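Local coordinates for protein beta-2-microglobulin (Ctenopharyngodon idella, PDB 5H5Z) that serves as the light chain of bony fish MHC class I, pairing with the heavy chain in the complex that presents peptides, at residues 23-28 / 64-69; 4-9 / 83-88; 77-82 / 92-97. The protein carries 1 engineered substitution. All blocks are in the same frame, centred on the assembly; numbering follows the deposited sequence. Where two conformers were deposited one is given.

In the fold
The three contacts span an immunoglobulin C1-set sandwich. Contact 1 lies near the centre of the chain, in the sheet of strands 7-12, 22-31, 63-71 and 51-57. Contact 3 pairs two strands of the other sheet, and contact 2 reaches from the start of strand 7-12 across to strand 79-85, which it shares with contact 3. The centre of contact 1 lies about 14 Å from that of contact 2 and about 12 Å from that of contact 3; the centres of contacts 2 and 3 are about 16 Å apart. Along the chain contact 1 is nested inside contact 2 and closes before contact 3 opens, while contacts 2 and 3 alternate. The Cys26-Cys81 disulfide ties contact 1 to contact 3 through the core.

Contact 1 of 3, residues 23-28 / 64-69; sequences TLICYV and HLTKSV
Six backbone hydrogen bonds join 23-28 to 64-69 as antiparallel neighbours, two for each of the pairs Leu24-Val69, Cys26-Lys67 and Val28-Leu65. The straightest runs from Cys26 N to Lys67 O, 2.8 Å with 175° at the hydrogen. Between the bonded pairs CA-H groups also face carbonyls, as where Ser68 CA lies 3.1 Å from Leu24 O.

Side chains alternate between the two faces of this sheet of the immunoglobulin C1-set sandwich. Leu24, Cys26, Val28, Leu65 and Val69 point into the core, where Cys26 forms the disulfide with Cys81 of the opposing sheet. Lys67 starts on the same face, but its NZ extends away from 23-28 to hydrogen-bond Ile38 O on strand 36-42.

The other face carries Ile25, Tyr27, Thr66 and Ser68 and packs partly on the MHC class I heavy chain, whose Pro228 meets Tyr27. Among the carbon contacts here, the methyls Ile25 CG2 and Thr66 CG2 lie 3.7 Å apart.

Tyr27 makes the aromatic contacts. With CG anti to the backbone N (chi1 -177°), its ring turns an edge to the partner strand: CD1 comes within 3.4 Å of Thr66 OG1, and CE1 lies 3.9 Å from His64 ND1, which sits in the ring plane. An alanine here is likely to open a gap beside Thr66 and leave the His64 imidazole freer to turn.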
loop_
_atom_site.group_PDB
_atom_site.type_symbol
_atom_site.label_atom_id
_atom_site.label_comp_id
_atom_site.label_asym_id
_atom_site.label_seq_id
_atom_site.Cartn_x
_atom_site.Cartn_y
_atom_site.Cartn_z
ATOM N N THR B 23 -10.072 -0.483 15.867
ATOM C CA THR B 23 -10.222 -0.926 14.488
ATOM C C THR B 23 -9.361 -2.165 14.267
ATOM O O THR B 23 -8.163 -2.157 14.534
ATOM C CB THR B 23 -9.857 0.188 13.482
ATOM O OG1 THR B 23 -10.673 1.339 13.733
ATOM C CG2 THR B 23 -10.095 -0.272 12.047
ATOM N N LEU B 24 -10.000 -3.232 13.801
ATOM C CA LEU B 24 -9.312 -4.458 13.456
ATOM C C LEU B 24 -8.850 -4.372 12.010
ATOM O O LEU B 24 -9.649 -4.095 11.115
ATOM C CB LEU B 24 -10.249 -5.645 13.652
ATOM C CG LEU B 24 -9.720 -7.040 13.315
ATOM C CD1 LEU B 24 -8.592 -7.478 14.245
ATOM C CD2 LEU B 24 -10.879 -8.026 13.344
ATOM N N ILE B 25 -7.564 -4.621 11.788
ATOM C CA ILE B 25 -6.954 -4.448 10.476
ATOM C C ILE B 25 -6.260 -5.723 10.019
ATOM O O ILE B 25 -5.499 -6.346 10.780
ATOM C CB ILE B 25 -5.935 -3.281 10.480
ATOM C CG1 ILE B 25 -6.611 -1.973 10.923
ATOM C CG2 ILE B 25 -5.265 -3.146 9.117
ATOM C CD1 ILE B 25 -5.651 -0.867 11.313
ATOM N N CYS B 26 -6.531 -6.114 8.775
ATOM C CA CYS B 26 -5.812 -7.210 8.153
ATOM C C CYS B 26 -5.131 -6.697 6.888
ATOM O O CYS B 26 -5.797 -6.350 5.915
ATOM C CB CYS B 26 -6.761 -8.373 7.862
ATOM S SG CYS B 26 -5.989 -9.827 7.128
ATOM N N TYR B 27 -3.802 -6.628 6.933
ATOM C CA TYR B 27 -2.988 -6.178 5.809
ATOM C C TYR B 27 -2.463 -7.381 5.046
ATOM O O TYR B 27 -1.702 -8.196 5.586
ATOM C CB TYR B 27 -1.825 -5.319 6.303
ATOM C CG TYR B 27 -0.954 -4.727 5.212
ATOM C CD1 TYR B 27 -1.514 -4.022 4.137
ATOM C CD2 TYR B 27 0.432 -4.829 5.276
ATOM C CE1 TYR B 27 -0.710 -3.473 3.150
ATOM C CE2 TYR B 27 1.244 -4.277 4.301
ATOM C CZ TYR B 27 0.670 -3.604 3.240
ATOM O OH TYR B 27 1.482 -3.060 2.274
ATOM N N VAL B 28 -2.888 -7.487 3.792
ATOM C CA VAL B 28 -2.556 -8.630 2.945
ATOM C C VAL B 28 -1.689 -8.121 1.795
ATOM O O VAL B 28 -2.140 -7.309 0.989
ATOM C CB VAL B 28 -3.837 -9.326 2.437
ATOM C CG1 VAL B 28 -3.500 -10.533 1.569
ATOM C CG2 VAL B 28 -4.715 -9.747 3.612
ATOM N N HIS B 64 -1.298 -5.488 -2.851
ATOM C CA HIS B 64 -1.599 -5.371 -1.429
ATOM C C HIS B 64 -3.023 -4.868 -1.233
ATOM O O HIS B 64 -3.535 -4.078 -2.039
ATOM C CB HIS B 64 -0.579 -4.488 -0.698
ATOM C CG HIS B 64 -0.572 -3.057 -1.152
ATOM N ND1 HIS B 64 -1.175 -2.046 -0.437
ATOM C CD2 HIS B 64 -0.028 -2.473 -2.245
ATOM C CE1 HIS B 64 -1.006 -0.900 -1.071
ATOM N NE2 HIS B 64 -0.313 -1.131 -2.172
ATOM N N LEU B 65 -3.668 -5.367 -0.185
ATOM C CA LEU B 65 -5.004 -4.932 0.196
ATOM C C LEU B 65 -5.097 -4.809 1.702
ATOM O O LEU B 65 -4.415 -5.522 2.438
ATOM C CB LEU B 65 -6.063 -5.931 -0.277
ATOM C CG LEU B 65 -6.317 -6.084 -1.774
ATOM C CD1 LEU B 65 -7.097 -7.359 -2.030
ATOM C CD2 LEU B 65 -7.058 -4.877 -2.349
ATOM N N THR B 66 -5.950 -3.902 2.156
ATOM C CA THR B 66 -6.234 -3.765 3.575
ATOM C C THR B 66 -7.728 -3.959 3.812
ATOM O O THR B 66 -8.555 -3.299 3.186
ATOM C CB THR B 66 -5.770 -2.397 4.116
ATOM O OG1 THR B 66 -4.374 -2.224 3.842
ATOM C CG2 THR B 66 -5.994 -2.303 5.621
ATOM N N LYS B 67 -8.067 -4.893 4.696
ATOM C CA LYS B 67 -9.436 -5.025 5.172
ATOM C C LYS B 67 -9.489 -4.581 6.622
ATOM O O LYS B 67 -8.601 -4.914 7.403
ATOM C CB LYS B 67 -9.941 -6.455 5.035
ATOM C CG LYS B 67 -11.449 -6.559 5.162
ATOM C CD LYS B 67 -11.983 -7.522 4.126
ATOM C CE LYS B 67 -13.450 -7.294 3.837
ATOM N NZ LYS B 67 -13.920 -8.264 2.810
ATOM N N SER B 68 -10.520 -3.816 6.969
ATOM C CA SER B 68 -10.658 -3.288 8.323
ATOM C C SER B 68 -12.124 -3.163 8.713
ATOM O O SER B 68 -12.998 -3.094 7.849
ATOM C CB SER B 68 -9.951 -1.930 8.451
ATOM O OG SER B 68 -10.511 -0.959 7.576
ATOM N N VAL B 69 -12.384 -3.164 10.018
ATOM C CA VAL B 69 -13.722 -2.943 10.555
ATOM C C VAL B 69 -13.607 -2.475 12.003
ATOM O O VAL B 69 -12.623 -2.785 12.685
ATOM C CB VAL B 69 -14.615 -4.211 10.454
ATOM C CG1 VAL B 69 -14.160 -5.298 11.423
ATOM C CG2 VAL B 69 -16.082 -3.865 10.676
#

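Contact 2 of 3, residues 4-9 / 83-88; sequences SSPKIQ and VKHMSD
Ile8 and Val83 meet tip to tip where the first strand of the C1-set sandwich, 7-12, faces strand 79-85 of the opposite sheet. Ile8 CD1 lies 3.7 Å from Val83 CB, while both Ile8 CG1 and CG2 approach Val83 CG2. The other methyl of Val83, CG1, meets Pro6 CG at 4.0 Å as the two side chains pass alongside with their tips pointing opposite ways.

His85 can be followed outward from the backbone. Its CB packs against Pro6 CD and CG. Because CG stands anti to the backbone N (chi1 -174°), the imidazole reaches across toward 4-6, and CG itself also touches Pro6 CD. ND1 passes 3.6 Å from that same CD. Next round the ring, CE1 comes to 3.3 Å from Ser4 O, and NE2 is hydrogen-bonded to Pro33 O. With Met86 CG above one face, near the rim, the ring is gripped from several directions and its rotation is probably fixed.

His85 also begins a type II' turn that ends at Asp88, closed by a bond from Asp88 N to His85 O. This turn brings the Asp88 carboxylate toward Ser5, although Ser5 OG and Asp88 OD2 remain 3.7 Å apart. One water bridges them: it hydrogen-bonds Ser5 OG, hydrogen-bonds His85 ND1 from the edge of the ring, lying in its plane, and donates to Asp88 OD2 at 2.6 Å.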
loop_
_atom_site.group_PDB
_atom_site.type_symbol
_atom_site.label_atom_id
_atom_site.label_comp_id
_atom_site.label_asym_id
_atom_site.label_seq_id
_atom_site.Cartn_x
_atom_site.Cartn_y
_atom_site.Cartn_z
ATOM N N SER B 4 2.682 -15.827 -6.068
ATOM C CA SER B 4 3.251 -15.260 -4.852
ATOM C C SER B 4 2.163 -15.286 -3.795
ATOM O O SER B 4 1.157 -14.587 -3.921
ATOM C CB SER B 4 3.733 -13.824 -5.080
ATOM O OG SER B 4 4.899 -13.794 -5.882
ATOM N N SER B 5 2.353 -16.110 -2.769
ATOM C CA SER B 5 1.366 -16.254 -1.702
ATOM C C SER B 5 1.422 -15.072 -0.742
ATOM O O SER B 5 2.505 -14.580 -0.436
ATOM C CB SER B 5 1.569 -17.574 -0.957
ATOM O OG SER B 5 1.294 -18.662 -1.822
ATOM N N PRO B 6 0.250 -14.614 -0.267
ATOM C CA PRO B 6 0.182 -13.381 0.523
ATOM C C PRO B 6 0.875 -13.433 1.880
ATOM O O PRO B 6 0.839 -14.465 2.573
ATOM C CB PRO B 6 -1.326 -13.172 0.717
ATOM C CG PRO B 6 -1.928 -14.528 0.555
ATOM C CD PRO B 6 -1.089 -15.190 -0.497
ATOM N N LYS B 7 1.518 -12.324 2.235
ATOM C CA LYS B 7 1.869 -12.054 3.624
ATOM C C LYS B 7 0.592 -11.525 4.266
ATOM O O LYS B 7 -0.110 -10.699 3.672
ATOM C CB LYS B 7 2.992 -11.021 3.728
ATOM C CG LYS B 7 3.540 -10.841 5.140
ATOM C CD LYS B 7 4.346 -9.561 5.290
ATOM C CE LYS B 7 5.779 -9.708 4.805
ATOM N NZ LYS B 7 6.405 -8.364 4.629
ATOM N N ILE B 8 0.281 -12.027 5.457
ATOM C CA ILE B 8 -0.963 -11.692 6.149
ATOM C C ILE B 8 -0.649 -11.215 7.554
ATOM O O ILE B 8 -0.086 -11.960 8.365
ATOM C CB ILE B 8 -1.915 -12.907 6.243
ATOM C CG1 ILE B 8 -2.144 -13.522 4.857
ATOM C CG2 ILE B 8 -3.234 -12.498 6.892
ATOM C CD1 ILE B 8 -2.758 -14.904 4.887
ATOM N N GLN B 9 -1.014 -9.973 7.838
ATOM C CA GLN B 9 -0.727 -9.368 9.129
ATOM C C GLN B 9 -2.003 -8.799 9.719
ATOM O O GLN B 9 -2.701 -8.000 9.076
ATOM C CB GLN B 9 0.362 -8.301 9.001
ATOM C CG GLN B 9 1.712 -8.872 8.586
ATOM C CD GLN B 9 2.754 -7.806 8.321
ATOM O OE1 GLN B 9 3.631 -7.557 9.151
ATOM N NE2 GLN B 9 2.668 -7.174 7.164
ATOM N N VAL B 83 -7.925 -15.579 4.680
ATOM C CA VAL B 83 -7.515 -15.204 3.332
ATOM C C VAL B 83 -7.509 -16.425 2.411
ATOM O O VAL B 83 -6.925 -17.465 2.741
ATOM C CB VAL B 83 -6.125 -14.531 3.341
ATOM C CG1 VAL B 83 -5.710 -14.115 1.937
ATOM C CG2 VAL B 83 -6.109 -13.326 4.276
ATOM N N LYS B 84 -8.175 -16.292 1.266
ATOM C CA LYS B 84 -8.222 -17.345 0.257
ATOM C C LYS B 84 -7.618 -16.861 -1.062
ATOM O O LYS B 84 -8.205 -16.030 -1.764
ATOM C CB LYS B 84 -9.657 -17.851 0.061
ATOM C CG LYS B 84 -10.267 -18.447 1.322
ATOM C CD LYS B 84 -11.703 -18.895 1.116
ATOM C CE LYS B 84 -12.312 -19.350 2.434
ATOM N NZ LYS B 84 -13.665 -19.940 2.245
ATOM N N HIS B 85 -6.435 -17.384 -1.374
ATOM C CA HIS B 85 -5.697 -17.028 -2.584
ATOM C C HIS B 85 -5.405 -18.301 -3.364
ATOM O O HIS B 85 -4.914 -19.279 -2.794
ATOM C CB HIS B 85 -4.393 -16.319 -2.212
ATOM C CG HIS B 85 -3.633 -15.777 -3.382
ATOM N ND1 HIS B 85 -2.350 -16.179 -3.685
ATOM C CD2 HIS B 85 -3.966 -14.851 -4.313
ATOM C CE1 HIS B 85 -1.926 -15.530 -4.754
ATOM N NE2 HIS B 85 -2.888 -14.718 -5.155
ATOM N N MET B 86 -5.702 -18.282 -4.664
ATOM C CA MET B 86 -5.679 -19.490 -5.492
ATOM C C MET B 86 -6.545 -20.555 -4.812
ATOM O O MET B 86 -7.743 -20.340 -4.622
ATOM C CB MET B 86 -4.242 -19.985 -5.727
ATOM C CG MET B 86 -3.294 -18.940 -6.295
ATOM S SD MET B 86 -3.764 -18.404 -7.951
ATOM C CE MET B 86 -3.334 -19.841 -8.934
ATOM N N SER B 87 -5.937 -21.674 -4.419
ATOM C CA SER B 87 -6.653 -22.731 -3.699
ATOM C C SER B 87 -6.231 -22.840 -2.227
ATOM O O SER B 87 -6.590 -23.798 -1.536
ATOM C CB SER B 87 -6.481 -24.074 -4.414
ATOM O OG SER B 87 -6.991 -24.000 -5.732
ATOM N N ASP B 88 -5.474 -21.849 -1.758
ATOM C CA ASP B 88 -5.028 -21.795 -0.371
ATOM C C ASP B 88 -6.089 -21.171 0.528
ATOM O O ASP B 88 -6.881 -20.348 0.086
ATOM C CB ASP B 88 -3.709 -21.022 -0.253
ATOM C CG ASP B 88 -2.599 -21.612 -1.110
ATOM O OD1 ASP B 88 -2.571 -22.841 -1.300
ATOM O OD2 ASP B 88 -1.746 -20.845 -1.595
HETATM O O HOH W 1 -1.456 -18.377 -2.369
#

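Contact 3 of 3, residues 77-82 / 92-97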
loop_
_atom_site.group_PDB
_atom_site.type_symbol
_atom_site.label_atom_id
_atom_site.label_comp_id
_atom_site.label_asym_id
_atom_site.label_seq_id
_atom_site.Cartn_x
_atom_site.Cartn_y
_atom_site.Cartn_z
ATOM N N ASP B 77 -13.913 -13.142 23.351
ATOM C CA ASP B 77 -14.058 -13.073 21.892
ATOM C C ASP B 77 -12.741 -13.245 21.138
ATOM O O ASP B 77 -11.719 -12.665 21.511
ATOM C CB ASP B 77 -14.725 -11.756 21.481
ATOM C CG ASP B 77 -16.144 -11.632 22.002
ATOM O OD1 ASP B 77 -16.902 -12.624 21.915
ATOM O OD2 ASP B 77 -16.502 -10.540 22.499
ATOM N N GLU B 78 -12.786 -14.046 20.075
ATOM C CA GLU B 78 -11.640 -14.269 19.196
ATOM C C GLU B 78 -11.851 -13.594 17.844
ATOM O O GLU B 78 -12.906 -13.749 17.225
ATOM C CB GLU B 78 -11.404 -15.770 18.988
ATOM C CG GLU B 78 -10.526 -16.093 17.784
ATOM C CD GLU B 78 -10.681 -17.522 17.302
ATOM O OE1 GLU B 78 -10.137 -18.428 17.956
ATOM O OE2 GLU B 78 -11.336 -17.737 16.262
ATOM N N TYR B 79 -10.834 -12.864 17.392
ATOM C CA TYR B 79 -10.849 -12.233 16.073
ATOM C C TYR B 79 -9.772 -12.818 15.177
ATOM O O TYR B 79 -8.694 -13.197 15.648
ATOM C CB TYR B 79 -10.712 -10.714 16.195
ATOM C CG TYR B 79 -11.887 -10.102 16.919
ATOM C CD1 TYR B 79 -11.876 -9.958 18.308
ATOM C CD2 TYR B 79 -13.027 -9.695 16.222
ATOM C CE1 TYR B 79 -12.961 -9.419 18.977
ATOM C CE2 TYR B 79 -14.114 -9.152 16.885
ATOM C CZ TYR B 79 -14.075 -9.019 18.263
ATOM O OH TYR B 79 -15.150 -8.487 18.926
ATOM N N SER B 80 -10.077 -12.903 13.885
ATOM C CA SER B 80 -9.160 -13.487 12.916
ATOM C C SER B 80 -9.402 -12.951 11.512
ATOM O O SER B 80 -10.428 -12.311 11.236
ATOM C CB SER B 80 -9.234 -15.026 12.942
ATOM O OG SER B 80 -10.527 -15.495 12.606
ATOM N N CYS B 81 -8.436 -13.192 10.634
ATOM C CA CYS B 81 -8.549 -12.811 9.238
ATOM C C CYS B 81 -8.338 -14.064 8.404
ATOM O O CYS B 81 -7.315 -14.747 8.545
ATOM C CB CYS B 81 -7.512 -11.736 8.894
ATOM S SG CYS B 81 -7.481 -11.212 7.166
ATOM N N ARG B 82 -9.325 -14.376 7.566
ATOM C CA ARG B 82 -9.260 -15.531 6.680
ATOM C C ARG B 82 -9.021 -15.089 5.248
ATOM O O ARG B 82 -9.801 -14.318 4.677
ATOM C CB ARG B 82 -10.530 -16.383 6.773
ATOM C CG ARG B 82 -10.541 -17.581 5.826
ATOM C CD ARG B 82 -11.607 -18.593 6.204
ATOM N NE ARG B 82 -12.956 -18.038 6.130
ATOM C CZ ARG B 82 -13.956 -18.371 6.943
ATOM N NH1 ARG B 82 -13.771 -19.254 7.921
ATOM N NH2 ARG B 82 -15.148 -17.809 6.788
ATOM N N ILE B 92 -5.531 -16.268 10.189
ATOM C CA ILE B 92 -4.588 -15.726 11.165
ATOM C C ILE B 92 -5.368 -15.070 12.303
ATOM O O ILE B 92 -6.154 -14.152 12.073
ATOM C CB ILE B 92 -3.610 -14.721 10.504
ATOM C CG1 ILE B 92 -2.942 -15.332 9.261
ATOM C CG2 ILE B 92 -2.567 -14.214 11.496
ATOM C CD1 ILE B 92 -2.018 -16.504 9.533
ATOM N N VAL B 93 -5.155 -15.564 13.522
ATOM C CA VAL B 93 -5.813 -15.037 14.717
ATOM C C VAL B 93 -5.126 -13.749 15.171
ATOM O O VAL B 93 -3.896 -13.669 15.208
ATOM C CB VAL B 93 -5.813 -16.082 15.861
ATOM C CG1 VAL B 93 -6.339 -15.489 17.166
ATOM C CG2 VAL B 93 -6.633 -17.304 15.468
ATOM N N TRP B 94 -5.928 -12.745 15.511
ATOM C CA TRP B 94 -5.422 -11.482 16.044
ATOM C C TRP B 94 -4.795 -11.648 17.429
ATOM O O TRP B 94 -5.423 -12.174 18.341
ATOM C CB TRP B 94 -6.545 -10.455 16.108
ATOM C CG TRP B 94 -6.148 -9.186 16.780
ATOM C CD1 TRP B 94 -5.216 -8.287 16.349
ATOM C CD2 TRP B 94 -6.674 -8.669 18.003
ATOM N NE1 TRP B 94 -5.125 -7.240 17.234
ATOM C CE2 TRP B 94 -6.012 -7.446 18.257
ATOM C CE3 TRP B 94 -7.642 -9.119 18.913
ATOM C CZ2 TRP B 94 -6.284 -6.664 19.385
ATOM C CZ3 TRP B 94 -7.913 -8.343 20.034
ATOM C CH2 TRP B 94 -7.238 -7.126 20.257
ATOM N N GLU B 95 -3.549 -11.197 17.552
ATOM C CA GLU B 95 -2.796 -11.194 18.806
ATOM C C GLU B 95 -2.791 -9.768 19.350
ATOM O O GLU B 95 -2.306 -8.858 18.674
ATOM C CB GLU B 95 -1.364 -11.666 18.535
ATOM C CG GLU B 95 -0.354 -11.340 19.625
ATOM C CD GLU B 95 -0.626 -12.093 20.909
ATOM O OE1 GLU B 95 -0.339 -13.311 20.959
ATOM O OE2 GLU B 95 -1.130 -11.465 21.863
ATOM N N SER B 96 -3.313 -9.581 20.563
ATOM C CA SER B 96 -3.442 -8.241 21.147
ATOM C C SER B 96 -2.129 -7.616 21.643
ATOM O O SER B 96 -2.049 -6.402 21.812
ATOM C CB SER B 96 -4.474 -8.242 22.279
ATOM O OG SER B 96 -3.985 -8.932 23.406
ATOM N N ASN B 97 -1.103 -8.428 21.885
ATOM C CA ASN B 97 0.160 -7.906 22.461
ATOM C C ASN B 97 -0.033 -7.343 23.878
ATOM O O ASN B 97 0.914 -6.853 24.498
ATOM C CB ASN B 97 0.803 -6.825 21.569
ATOM C CG ASN B 97 1.181 -7.336 20.189
ATOM O OD1 ASN B 97 1.794 -8.392 20.048
ATOM N ND2 ASN B 97 0.839 -6.564 19.160
HETATM O O HOH W 2 -8.315 -12.620 18.978
#
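The beta hairpin of strands 79-85 and 88-93 closes one edge of its sheet in the C1-set sandwich, and this contact lies at the hairpin's open end, where the chain leaves the last strand for the C-terminal tail. Cys81 and Ile92 form an antiparallel hydrogen-bonded pair: Cys81 N gives a 2.9 Å bond to Ile92 O, and Ile92 N returns one to Cys81 O. Ser80 and Val93 make the neighbouring non-hydrogen-bonded pair, their CA atoms only 4.1 Å apart. Here Ser80 CB sits 3.3 Å from Ile92 O.

One further backbone bond carries the pairing just past the strand, from Trp94 N to Tyr79 O at 2.8 Å. Beyond it the two segments diverge, and a water bridges them, accepting from Tyr79 N and donating to Trp94 O.

The same carbonyl, Tyr79 O, is flanked by carbon. Val93 CG1 lies 3.6 Å from Tyr79 O, and Trp94 CB also touches that oxygen. Trp94 CB packs against Tyr79 CB as well, 4.2 Å between them. From there the torsions differ, Trp94 CG being anti to the backbone N (chi1 174°) whereas Tyr79 CG lies beside its own N, yet the rings stay neighbours, Trp94 CE3 approaching Tyr79 CD1 obliquely.

Both aromatic rings meet Phe71 edge-to-face, and Leu24 of strand 22-31 packs against both residues, CD1 on Trp94 CG and CD2 on Tyr79 CB. On the inner face Cys81 is disulfide-bonded to Cys26 and Ile92 packs on Ile8 and Val10 of strand 7-12, while strand 36-42 pairs with the other edge of 79-85.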